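Local coordinates for geranyltranstransferase (Methylococcus capsulatus, PDB 3TS7), which probably makes (2E,6E)-farnesyl diphosphate by joining geranyl and isopentenyl diphosphates, with magnesium as cofactor, at residues T61-G66 with A287-E292; L126-L131 with T150-S155; A165-S170 with E181-R186; L191-V196 with H216-I221. One frame throughout, in Å; residues are numbered along the deposited sequence.

Contact 1 (T61-G66 with A287-E292)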
loop_
_atom_site.group_PDB
_atom_site.type_symbol
_atom_site.label_atom_id
_atom_site.label_comp_id
_atom_site.label_asym_id
_atom_site.label_seq_id
_atom_site.Cartn_x
_atom_site.Cartn_y
_atom_site.Cartn_z
ATOM N N THR B 61 18.867 -2.766 15.190
ATOM C CA THR B 61 18.834 -1.358 15.579
ATOM C C THR B 61 18.163 -1.189 16.945
ATOM O O THR B 61 18.660 -0.460 17.791
ATOM C CB THR B 61 18.087 -0.501 14.529
ATOM O OG1 THR B 61 18.768 -0.610 13.272
ATOM C CG2 THR B 61 18.015 0.955 14.943
ATOM N N GLY B 62 17.047 -1.882 17.161
ATOM C CA GLY B 62 16.326 -1.786 18.434
ATOM C C GLY B 62 17.152 -2.222 19.632
ATOM O O GLY B 62 17.156 -1.555 20.672
ATOM N N GLN B 63 17.855 -3.337 19.474
ATOM C CA GLN B 63 18.746 -3.864 20.509
ATOM C C GLN B 63 19.866 -2.874 20.825
ATOM O O GLN B 63 20.263 -2.731 21.984
ATOM C CB GLN B 63 19.322 -5.224 20.091
ATOM C CG GLN B 63 19.966 -5.982 21.220
ATOM C CD GLN B 63 20.570 -7.271 20.774
ATOM O OE1 GLN B 63 19.864 -8.223 20.435
ATOM N NE2 GLN B 63 21.889 -7.328 20.781
ATOM N N THR B 64 20.325 -2.158 19.799
ATOM C CA THR B 64 21.419 -1.202 19.935
ATOM C C THR B 64 21.026 0.004 20.769
ATOM O O THR B 64 21.796 0.460 21.610
ATOM C CB THR B 64 21.968 -0.792 18.532
ATOM O OG1 THR B 64 22.568 -1.942 17.924
ATOM C CG2 THR B 64 23.012 0.325 18.614
ATOM N N ILE B 65 19.821 0.507 20.552
ATOM C CA ILE B 65 19.352 1.695 21.263
ATOM C C ILE B 65 18.474 1.317 22.492
ATOM O O ILE B 65 17.907 2.184 23.148
ATOM C CB ILE B 65 18.576 2.638 20.301
ATOM C CG1 ILE B 65 17.356 1.894 19.737
ATOM C CG2 ILE B 65 19.501 3.138 19.176
ATOM C CD1 ILE B 65 16.507 2.703 18.763
ATOM N N GLY B 66 18.350 0.024 22.778
ATOM C CA GLY B 66 17.651 -0.420 23.994
ATOM C C GLY B 66 16.132 -0.468 23.939
ATOM O O GLY B 66 15.470 -0.213 24.942
ATOM N N ALA B 287 26.693 -1.464 19.881
ATOM C CA ALA B 287 26.624 -1.381 18.433
ATOM C C ALA B 287 27.510 -2.390 17.698
ATOM O O ALA B 287 27.607 -2.344 16.475
ATOM C CB ALA B 287 26.906 0.057 17.959
ATOM N N ASP B 288 28.165 -3.293 18.433
ATOM C CA ASP B 288 28.974 -4.349 17.805
ATOM C C ASP B 288 28.156 -5.216 16.867
ATOM O O ASP B 288 28.664 -5.679 15.837
ATOM C CB ASP B 288 29.662 -5.249 18.836
ATOM C CG ASP B 288 30.836 -4.568 19.497
ATOM O OD1 ASP B 288 31.204 -3.458 19.038
ATOM O OD2 ASP B 288 31.376 -5.130 20.474
ATOM N N LEU B 289 26.897 -5.440 17.240
ATOM C CA LEU B 289 25.968 -6.158 16.407
ATOM C C LEU B 289 25.811 -5.497 15.035
ATOM O O LEU B 289 25.863 -6.186 14.015
ATOM C CB LEU B 289 24.606 -6.265 17.104
ATOM C CG LEU B 289 23.642 -7.259 16.457
ATOM C CD1 LEU B 289 24.159 -8.688 16.573
ATOM C CD2 LEU B 289 22.261 -7.132 17.141
ATOM N N LEU B 290 25.649 -4.177 15.019
ATOM C CA LEU B 290 25.531 -3.434 13.746
ATOM C C LEU B 290 26.839 -3.420 12.941
ATOM O O LEU B 290 26.819 -3.449 11.704
ATOM C CB LEU B 290 25.039 -2.015 13.988
ATOM C CG LEU B 290 23.581 -1.922 14.488
ATOM C CD1 LEU B 290 23.242 -0.489 14.757
ATOM C CD2 LEU B 290 22.612 -2.524 13.460
ATOM N N ARG B 291 27.963 -3.412 13.654
ATOM C CA ARG B 291 29.285 -3.489 13.042
ATOM C C ARG B 291 29.452 -4.796 12.279
ATOM O O ARG B 291 29.909 -4.800 11.138
ATOM C CB ARG B 291 30.389 -3.297 14.106
ATOM C CG ARG B 291 30.502 -1.873 14.625
ATOM C CD ARG B 291 31.603 -1.634 15.698
ATOM N NE ARG B 291 31.471 -0.280 16.238
ATOM C CZ ARG B 291 30.857 0.045 17.373
ATOM N NH1 ARG B 291 30.752 1.305 17.718
ATOM N NH2 ARG B 291 30.336 -0.880 18.162
ATOM N N GLU B 292 29.048 -5.901 12.892
ATOM C CA GLU B 292 29.124 -7.204 12.254
ATOM C C GLU B 292 28.061 -7.400 11.170
ATOM O O GLU B 292 28.304 -8.072 10.150
ATOM C CB GLU B 292 28.988 -8.309 13.309
ATOM C CG GLU B 292 30.153 -8.341 14.301
ATOM C CD GLU B 292 31.459 -8.830 13.674
ATOM O OE1 GLU B 292 32.533 -8.336 14.076
ATOM O OE2 GLU B 292 31.421 -9.709 12.784
#
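Thr-64 meets Leu-290 and Ala-287 where two helix ends pack side by side. The short helical parts 61-65 and 288-292 run roughly antiparallel, with their axes at 149° and 9.5 Å apart at the closest point. Thr-64 can be followed from CB outward. Its CB sits 4.0 Å from CD1 of Leu-290. From there the side chain forks. CG2, anti to the backbone N, touches both CD1 of Leu-290 and CB of Ala-287, 4.0 Å from the latter. OG1, the other branch, is 3.5 Å from the same Leu-290 CD1. This hydroxyl is buried. Its one proton must be shared between two carbonyls, that of Ala-60 in its own helix and that of Glu-286 just before segment 287-292. A polar link thus runs beside the methyl packing.

The other branch of Leu-290 points to the preceding turn, with CD2 4.1 Å from the backbone N of Thr-61. At the exposed edge, the Gln-63 side chain lies nearly perpendicular to that of Leu-289, with NE2 3.7 Å from CD2 of Leu-289. Phe-12 and Leu-9 of helix 5-27 touch these last two side chains. Antiparallel helix pairs of this kind build the all-helical isoprenoid synthase fold; this one joins helix 53-65 to helix 288-298 near the C-terminus.

Contact 2 (L126-L131 with T150-S155)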
loop_
_atom_site.group_PDB
_atom_site.type_symbol
_atom_site.label_atom_id
_atom_site.label_comp_id
_atom_site.label_asym_id
_atom_site.label_seq_id
_atom_site.Cartn_x
_atom_site.Cartn_y
_atom_site.Cartn_z
ATOM N N LEU B 126 -1.882 -4.256 4.269
ATOM C CA LEU B 126 -1.656 -4.961 5.519
ATOM C C LEU B 126 -0.463 -4.402 6.309
ATOM O O LEU B 126 -0.500 -4.356 7.535
ATOM C CB LEU B 126 -1.366 -6.416 5.202
ATOM C CG LEU B 126 -1.449 -7.492 6.287
ATOM C CD1 LEU B 126 -2.849 -7.581 6.927
ATOM C CD2 LEU B 126 -1.099 -8.806 5.626
ATOM N N ALA B 127 0.599 -3.996 5.603
ATOM C CA ALA B 127 1.724 -3.343 6.253
ATOM C C ALA B 127 1.257 -2.134 7.033
ATOM O O ALA B 127 1.635 -1.955 8.198
ATOM C CB ALA B 127 2.793 -2.946 5.246
ATOM N N PHE B 128 0.416 -1.317 6.402
ATOM C CA PHE B 128 -0.061 -0.113 7.026
ATOM C C PHE B 128 -1.100 -0.408 8.127
ATOM O O PHE B 128 -1.210 0.357 9.093
ATOM C CB PHE B 128 -0.652 0.808 5.964
ATOM C CG PHE B 128 0.381 1.467 5.107
ATOM C CD1 PHE B 128 0.567 1.066 3.785
ATOM C CD2 PHE B 128 1.187 2.479 5.630
ATOM C CE1 PHE B 128 1.524 1.687 2.984
ATOM C CE2 PHE B 128 2.152 3.095 4.844
ATOM C CZ PHE B 128 2.318 2.697 3.520
ATOM N N HIS B 129 -1.877 -1.481 7.942
ATOM C CA HIS B 129 -2.823 -1.968 8.981
ATOM C C HIS B 129 -2.064 -2.389 10.241
ATOM O O HIS B 129 -2.471 -2.018 11.363
ATOM C CB HIS B 129 -3.713 -3.100 8.439
ATOM C CG HIS B 129 -4.398 -3.924 9.493
ATOM N ND1 HIS B 129 -5.387 -3.421 10.315
ATOM C CD2 HIS B 129 -4.256 -5.232 9.833
ATOM C CE1 HIS B 129 -5.817 -4.381 11.118
ATOM N NE2 HIS B 129 -5.138 -5.485 10.855
ATOM N N VAL B 130 -0.949 -3.103 10.053
ATOM C CA VAL B 130 -0.070 -3.485 11.190
ATOM C C VAL B 130 0.419 -2.238 11.952
ATOM O O VAL B 130 0.240 -2.145 13.170
ATOM C CB VAL B 130 1.097 -4.425 10.761
ATOM C CG1 VAL B 130 2.114 -4.627 11.896
ATOM C CG2 VAL B 130 0.570 -5.769 10.356
ATOM N N LEU B 131 0.936 -1.233 11.246
ATOM C CA LEU B 131 1.469 -0.050 11.928
ATOM C C LEU B 131 0.389 0.774 12.634
ATOM O O LEU B 131 0.615 1.286 13.731
ATOM C CB LEU B 131 2.273 0.846 10.976
ATOM C CG LEU B 131 3.612 0.359 10.418
ATOM C CD1 LEU B 131 4.206 1.473 9.530
ATOM C CD2 LEU B 131 4.620 -0.027 11.526
ATOM N N THR B 150 6.822 7.327 7.654
ATOM C CA THR B 150 8.100 6.777 7.248
ATOM C C THR B 150 7.911 5.699 6.207
ATOM O O THR B 150 8.562 5.726 5.149
ATOM C CB THR B 150 8.865 6.190 8.458
ATOM O OG1 THR B 150 9.288 7.269 9.284
ATOM C CG2 THR B 150 10.076 5.370 8.003
ATOM N N LEU B 151 7.004 4.761 6.483
ATOM C CA LEU B 151 6.821 3.633 5.574
ATOM C C LEU B 151 6.187 4.095 4.250
ATOM O O LEU B 151 6.554 3.608 3.168
ATOM C CB LEU B 151 6.008 2.501 6.218
ATOM C CG LEU B 151 6.025 1.159 5.454
ATOM C CD1 LEU B 151 7.364 0.441 5.543
ATOM C CD2 LEU B 151 4.922 0.243 5.993
ATOM N N ALA B 152 5.271 5.049 4.330
ATOM C CA ALA B 152 4.592 5.523 3.134
ATOM C C ALA B 152 5.570 6.271 2.225
ATOM O O ALA B 152 5.561 6.051 1.033
ATOM C CB ALA B 152 3.428 6.395 3.491
ATOM N N LYS B 153 6.439 7.108 2.803
ATOM C CA LYS B 153 7.403 7.884 2.021
ATOM C C LYS B 153 8.461 6.971 1.406
ATOM O O LYS B 153 8.832 7.142 0.230
ATOM C CB LYS B 153 8.033 8.990 2.873
ATOM C CG LYS B 153 8.618 10.179 2.087
ATOM C CD LYS B 153 9.748 10.843 2.876
ATOM C CE LYS B 153 9.877 12.346 2.601
ATOM N NZ LYS B 153 9.340 13.217 3.704
ATOM N N ALA B 154 8.904 5.974 2.171
ATOM C CA ALA B 154 9.866 4.995 1.679
ATOM C C ALA B 154 9.341 4.039 0.610
ATOM O O ALA B 154 10.109 3.567 -0.235
ATOM C CB ALA B 154 10.481 4.198 2.838
ATOM N N SER B 155 8.048 3.736 0.643
ATOM C CA SER B 155 7.495 2.735 -0.265
ATOM C C SER B 155 6.885 3.327 -1.556
ATOM O O SER B 155 6.673 2.596 -2.499
ATOM C CB SER B 155 6.436 1.896 0.459
ATOM O OG SER B 155 6.920 1.450 1.726
#
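The helices that carry Phe-128 and Leu-151 run almost antiparallel, their segment axes at 160°. The axes stay 11.1 Å apart at the closest point. The nearest CA atoms, those of Phe-128 and Leu-151, are 8.0 Å from each other. Large side chains fill this wide spacing.

Leu-151 does most of the work from its side. Its CG stands anti to the backbone N (chi1 -167°), which carries CD2 across toward segment 126-131. There CD2 lies between two partners, 3.9 Å from CB of Ala-127 and 3.8 Å from CD1 of Leu-131. The same methyl also hangs over one face of the Phe-128 ring, offset toward its rim. The ring itself reaches further, to the backbone of the next residue. Its edge abuts Ala-152, with CZ 3.6 Å from CA and CE2 3.8 Å from CB. Leucine on a face and alanine at the edge thus limit how the ring can turn.

One polar group is settled within segment 150-155. Ser-155 OG gives a 2.6 Å hydrogen bond to Leu-151 O. The backbone N of Ser-155 binds the same oxygen from the opposite face of the carbonyl plane.

Around the contact, Ile-82 of helix 73-90 touches Ala-127 and Leu-151, and Leu-191 of helix 177-201 also packs on Leu-151. On the dimer side, the Phe-128 ring stacks on Phe-128 of the second subunit, between helix 113-133 and its copy.

Contact 3 (A165-S170 with E181-R186)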
loop_
_atom_site.group_PDB
_atom_site.type_symbol
_atom_site.label_atom_id
_atom_site.label_comp_id
_atom_site.label_asym_id
_atom_site.label_seq_id
_atom_site.Cartn_x
_atom_site.Cartn_y
_atom_site.Cartn_z
ATOM N N ALA B 165 10.489 2.476 -11.188
ATOM C CA ALA B 165 10.197 3.242 -12.411
ATOM C C ALA B 165 11.467 3.805 -13.060
ATOM O O ALA B 165 11.622 3.730 -14.278
ATOM C CB ALA B 165 9.210 4.368 -12.140
ATOM N N ILE B 166 12.366 4.361 -12.245
ATOM C CA ILE B 166 13.650 4.876 -12.746
ATOM C C ILE B 166 14.513 3.744 -13.327
ATOM O O ILE B 166 15.109 3.889 -14.399
ATOM C CB ILE B 166 14.378 5.709 -11.671
ATOM C CG1 ILE B 166 13.552 6.961 -11.357
ATOM C CG2 ILE B 166 15.800 6.120 -12.133
ATOM C CD1 ILE B 166 14.013 7.688 -10.121
ATOM N N ASP B 167 14.528 2.607 -12.639
ATOM C CA ASP B 167 15.229 1.403 -13.080
ATOM C C ASP B 167 14.748 0.865 -14.447
ATOM O O ASP B 167 15.564 0.464 -15.288
ATOM C CB ASP B 167 15.096 0.328 -12.004
ATOM C CG ASP B 167 16.134 -0.769 -12.121
ATOM O OD1 ASP B 167 16.997 -0.721 -13.019
ATOM O OD2 ASP B 167 16.088 -1.694 -11.293
ATOM N N LEU B 168 13.435 0.859 -14.663
ATOM C CA LEU B 168 12.866 0.446 -15.946
ATOM C C LEU B 168 13.175 1.441 -17.068
ATOM O O LEU B 168 13.489 1.037 -18.181
ATOM C CB LEU B 168 11.353 0.205 -15.831
ATOM C CG LEU B 168 10.964 -0.998 -14.964
ATOM C CD1 LEU B 168 9.451 -1.136 -14.882
ATOM C CD2 LEU B 168 11.613 -2.297 -15.459
ATOM N N ALA B 169 13.113 2.734 -16.757
ATOM C CA ALA B 169 13.359 3.806 -17.725
ATOM C C ALA B 169 14.838 3.964 -18.137
ATOM O O ALA B 169 15.167 4.786 -19.003
ATOM C CB ALA B 169 12.806 5.146 -17.184
ATOM N N SER B 170 15.725 3.186 -17.518
ATOM C CA SER B 170 17.153 3.304 -17.770
ATOM C C SER B 170 17.763 2.010 -18.325
ATOM O O SER B 170 18.976 1.819 -18.251
ATOM C CB SER B 170 17.871 3.699 -16.479
ATOM O OG SER B 170 18.221 2.530 -15.752
ATOM N N GLU B 181 23.490 6.013 -8.381
ATOM C CA GLU B 181 23.311 6.015 -6.938
ATOM C C GLU B 181 21.863 6.396 -6.564
ATOM O O GLU B 181 21.228 5.677 -5.795
ATOM C CB GLU B 181 24.368 6.891 -6.237
ATOM C CG GLU B 181 25.776 6.222 -6.227
ATOM C CD GLU B 181 26.851 6.971 -5.426
ATOM O OE1 GLU B 181 26.532 7.897 -4.668
ATOM O OE2 GLU B 181 28.039 6.614 -5.549
ATOM N N ASN B 182 21.338 7.464 -7.170
ATOM C CA ASN B 182 19.984 7.976 -6.884
ATOM C C ASN B 182 18.871 6.950 -7.082
ATOM O O ASN B 182 17.923 6.863 -6.292
ATOM C CB ASN B 182 19.677 9.222 -7.724
ATOM C CG ASN B 182 18.197 9.621 -7.662
ATOM O OD1 ASN B 182 17.753 10.222 -6.691
ATOM N ND2 ASN B 182 17.444 9.291 -8.704
ATOM N N MET B 183 18.995 6.205 -8.167
ATOM C CA MET B 183 18.120 5.121 -8.483
ATOM C C MET B 183 18.144 4.041 -7.398
ATOM O O MET B 183 17.085 3.581 -6.947
ATOM C CB MET B 183 18.588 4.515 -9.789
ATOM C CG MET B 183 17.599 3.645 -10.445
ATOM S SD MET B 183 18.390 2.119 -10.830
ATOM C CE MET B 183 17.745 1.209 -9.481
ATOM N N HIS B 184 19.345 3.632 -6.991
ATOM C CA HIS B 184 19.486 2.604 -5.956
ATOM C C HIS B 184 19.016 3.053 -4.569
ATOM O O HIS B 184 18.430 2.254 -3.830
ATOM C CB HIS B 184 20.925 2.087 -5.879
ATOM C CG HIS B 184 21.271 1.094 -6.939
ATOM N ND1 HIS B 184 20.577 -0.087 -7.111
ATOM C CD2 HIS B 184 22.257 1.090 -7.872
ATOM C CE1 HIS B 184 21.109 -0.772 -8.107
ATOM N NE2 HIS B 184 22.132 -0.082 -8.583
ATOM N N ILE B 185 19.269 4.323 -4.252
ATOM C CA ILE B 185 18.831 4.989 -3.014
ATOM C C ILE B 185 17.299 4.972 -2.921
ATOM O O ILE B 185 16.734 4.674 -1.860
ATOM C CB ILE B 185 19.399 6.429 -2.929
ATOM C CG1 ILE B 185 20.886 6.398 -2.551
ATOM C CG2 ILE B 185 18.690 7.303 -1.878
ATOM C CD1 ILE B 185 21.667 7.688 -2.927
ATOM N N ARG B 186 16.633 5.229 -4.045
ATOM C CA ARG B 186 15.177 5.213 -4.061
ATOM C C ARG B 186 14.610 3.792 -4.067
ATOM O O ARG B 186 13.772 3.461 -3.199
ATOM C CB ARG B 186 14.626 6.051 -5.223
ATOM C CG ARG B 186 14.845 7.545 -5.095
ATOM C CD ARG B 186 14.811 8.153 -6.504
ATOM N NE ARG B 186 14.897 9.610 -6.515
ATOM C CZ ARG B 186 13.846 10.428 -6.545
ATOM N NH1 ARG B 186 12.599 9.939 -6.560
ATOM N NH2 ARG B 186 14.046 11.740 -6.557
#
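Ile-166 and Met-183 make the tight part of this contact. Their side chains run alongside one another, head to tail, and CG2 of Ile-166 comes 3.5 Å from CG of Met-183, closer than carbons usually pack. Met-183 then bends. Its chi2 (-129°) and chi3 (101°) both lie off the staggered positions. The bend takes CE along Asp-167, 3.7 Å from its CG, while SD lies 3.8 Å from Asp-167 OD1. The same methyl covers one face of the His-184 ring near its rim.

The other side is looser and partly exposed. There the tip of Ile-166 is met by polar side chains through ordinary van der Waals contact. CD1 lies 3.7 Å from CD of Arg-186 and 4.0 Å from ND2 of Asn-182. These two are tied together. Arg-186 NE gives a 2.9 Å hydrogen bond to Asn-182 OD1, which lies in the guanidinium plane. Met-34 of the second subunit packs on this same patch.

Asp-167 is the last residue of the GQ-x-x-D motif of trans-prenyltransferases. The contact sets the end of that motif, on helix 160-168, against the long helix 177-201 that follows.

Contact 4 (L191-V196 with H216-I221)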
loop_
_atom_site.group_PDB
_atom_site.type_symbol
_atom_site.label_atom_id
_atom_site.label_comp_id
_atom_site.label_asym_id
_atom_site.label_seq_id
_atom_site.Cartn_x
_atom_site.Cartn_y
_atom_site.Cartn_z
ATOM N N LEU B 191 13.683 1.830 1.734
ATOM C CA LEU B 191 13.039 0.832 2.599
ATOM C C LEU B 191 14.010 0.277 3.649
ATOM O O LEU B 191 13.593 -0.100 4.744
ATOM C CB LEU B 191 12.409 -0.317 1.794
ATOM C CG LEU B 191 11.437 -1.246 2.541
ATOM C CD1 LEU B 191 10.263 -0.459 3.127
ATOM C CD2 LEU B 191 10.957 -2.410 1.671
ATOM N N ILE B 192 15.299 0.227 3.314
ATOM C CA ILE B 192 16.328 -0.196 4.274
ATOM C C ILE B 192 16.464 0.847 5.373
ATOM O O ILE B 192 16.480 0.507 6.561
ATOM C CB ILE B 192 17.685 -0.466 3.558
ATOM C CG1 ILE B 192 17.634 -1.832 2.869
ATOM C CG2 ILE B 192 18.856 -0.421 4.537
ATOM C CD1 ILE B 192 18.634 -1.965 1.735
ATOM N N ARG B 193 16.525 2.123 4.991
ATOM C CA ARG B 193 16.562 3.201 5.962
ATOM C C ARG B 193 15.285 3.259 6.782
ATOM O O ARG B 193 15.335 3.606 7.965
ATOM C CB ARG B 193 16.783 4.547 5.277
ATOM C CG ARG B 193 18.181 4.640 4.593
ATOM C CD ARG B 193 18.187 5.695 3.542
ATOM N NE ARG B 193 18.310 7.026 4.119
ATOM C CZ ARG B 193 18.556 8.122 3.410
ATOM N NH1 ARG B 193 18.676 9.283 4.021
ATOM N NH2 ARG B 193 18.689 8.052 2.082
ATOM N N ALA B 194 14.148 2.915 6.164
ATOM C CA ALA B 194 12.871 2.887 6.923
ATOM C C ALA B 194 12.960 1.856 8.011
ATOM O O ALA B 194 12.493 2.104 9.107
ATOM C CB ALA B 194 11.670 2.564 5.994
ATOM N N SER B 195 13.554 0.703 7.716
ATOM C CA SER B 195 13.650 -0.382 8.703
ATOM C C SER B 195 14.390 0.048 9.968
ATOM O O SER B 195 14.044 -0.360 11.085
ATOM C CB SER B 195 14.347 -1.584 8.092
ATOM O OG SER B 195 13.716 -1.913 6.881
ATOM N N VAL B 196 15.380 0.915 9.772
ATOM C CA VAL B 196 16.188 1.426 10.856
ATOM C C VAL B 196 15.456 2.542 11.589
ATOM O O VAL B 196 15.445 2.565 12.826
ATOM C CB VAL B 196 17.599 1.865 10.323
ATOM C CG1 VAL B 196 18.347 2.711 11.343
ATOM C CG2 VAL B 196 18.389 0.632 9.972
ATOM N N HIS B 216 22.369 7.338 8.445
ATOM C CA HIS B 216 23.606 7.301 7.615
ATOM C C HIS B 216 24.227 5.919 7.535
ATOM O O HIS B 216 24.659 5.499 6.457
ATOM C CB HIS B 216 24.640 8.356 8.059
ATOM C CG HIS B 216 25.624 8.702 6.981
ATOM N ND1 HIS B 216 25.248 9.304 5.798
ATOM C CD2 HIS B 216 26.960 8.501 6.890
ATOM C CE1 HIS B 216 26.311 9.467 5.029
ATOM N NE2 HIS B 216 27.363 8.992 5.670
ATOM N N TYR B 217 24.235 5.176 8.652
ATOM C CA TYR B 217 24.646 3.765 8.637
ATOM C C TYR B 217 23.799 2.980 7.630
ATOM O O TYR B 217 24.320 2.180 6.820
ATOM C CB TYR B 217 24.520 3.153 10.059
ATOM C CG TYR B 217 24.584 1.656 10.120
ATOM C CD1 TYR B 217 25.812 0.991 10.243
ATOM C CD2 TYR B 217 23.426 0.887 10.055
ATOM C CE1 TYR B 217 25.869 -0.387 10.290
ATOM C CE2 TYR B 217 23.477 -0.488 10.107
ATOM C CZ TYR B 217 24.696 -1.123 10.236
ATOM O OH TYR B 217 24.742 -2.498 10.275
ATOM N N ALA B 218 22.485 3.190 7.710
ATOM C CA ALA B 218 21.523 2.478 6.855
ATOM C C ALA B 218 21.729 2.804 5.363
ATOM O O ALA B 218 21.817 1.886 4.519
ATOM C CB ALA B 218 20.080 2.809 7.310
ATOM N N LYS B 219 21.883 4.093 5.081
ATOM C CA LYS B 219 22.126 4.600 3.712
ATOM C C LYS B 219 23.407 4.015 3.105
ATOM O O LYS B 219 23.404 3.525 1.963
ATOM C CB LYS B 219 22.194 6.132 3.714
ATOM C CG LYS B 219 22.443 6.731 2.321
ATOM C CD LYS B 219 22.471 8.233 2.349
ATOM C CE LYS B 219 22.473 8.808 0.929
ATOM N NZ LYS B 219 22.422 10.290 0.987
ATOM N N CYS B 220 24.485 4.022 3.900
ATOM C CA CYS B 220 25.784 3.512 3.447
ATOM C C CYS B 220 25.776 2.000 3.238
ATOM O O CYS B 220 26.302 1.527 2.239
ATOM C CB CYS B 220 26.919 3.963 4.389
ATOM S SG CYS B 220 27.158 5.736 4.457
ATOM N N ILE B 221 25.159 1.214 4.129
ATOM C CA ILE B 221 25.139 -0.224 3.844
ATOM C C ILE B 221 24.260 -0.585 2.628
ATOM O O ILE B 221 24.576 -1.523 1.889
ATOM C CB ILE B 221 24.823 -1.144 5.059
ATOM C CG1 ILE B 221 23.367 -1.074 5.472
ATOM C CG2 ILE B 221 25.764 -0.843 6.260
ATOM C CD1 ILE B 221 23.073 -1.952 6.691
#
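Arg-193 kinks at chi3 (78°), and this turns its guanidinium alongside Lys-219. The lysine is fully extended, its CG anti to the backbone N (chi1 -180°). Both chains point the same way. CD of Lys-219 lies over one face of the guanidinium, offset toward the rim, and 3.8 Å from NH2. The two charged ends come near each other, with Arg-193 NH2 4.5 Å from Lys-219 NZ. A salt bridge from Arg-193 NH1 to Asp-215 probably eases that repulsion.

The backbones beneath are close. Helices 177-201 and 208-237 belong to the antiparallel helix bundle of the isoprenoid synthase fold. Their segments here cross at 150°, with axes 8.6 Å apart.

The small side chain of Ala-218 is consistent with so close an approach. Its CB points at segment 191-196 and sits 3.8 Å from both CA and CG of Arg-193. Val-196 flanks it on the next turn, CG2 3.8 Å from the same CB. Ile-192 turns CG2 to the carbonyl, 3.8 Å from Ala-218 O. Leu-57 of helix 53-65 packs on Ile-192 and on Ile-221. A phosphate ion, probably from the crystallisation liquor, lies about 6 Å from the Ile-192 side chain.

How the contacts relate
The centre of contact 4 is about 9 Å from the centre of the chain, the shortest of the four. It shares helix 177-201 with contact 3 and touches all three other contacts. Tyr-217 OH probably hydrogen-bonds Leu-290 O of contact 1, and Ala-194 packs on Thr-150 and Ala-154 of contact 2. Ile-185 of contact 3 reaches Arg-193 and Lys-219. Contacts 1 and 3 lie on opposite sides of the chain's centre, about 30 Å between centres. Contacts 2 and 3 also face the second subunit, but contact 2 is buried and apolar while contact 3 is partly exposed and mixed. Contact 1 is buried despite its polar threonine, and contact 4 sets small apolar groups beside two like-charged chains.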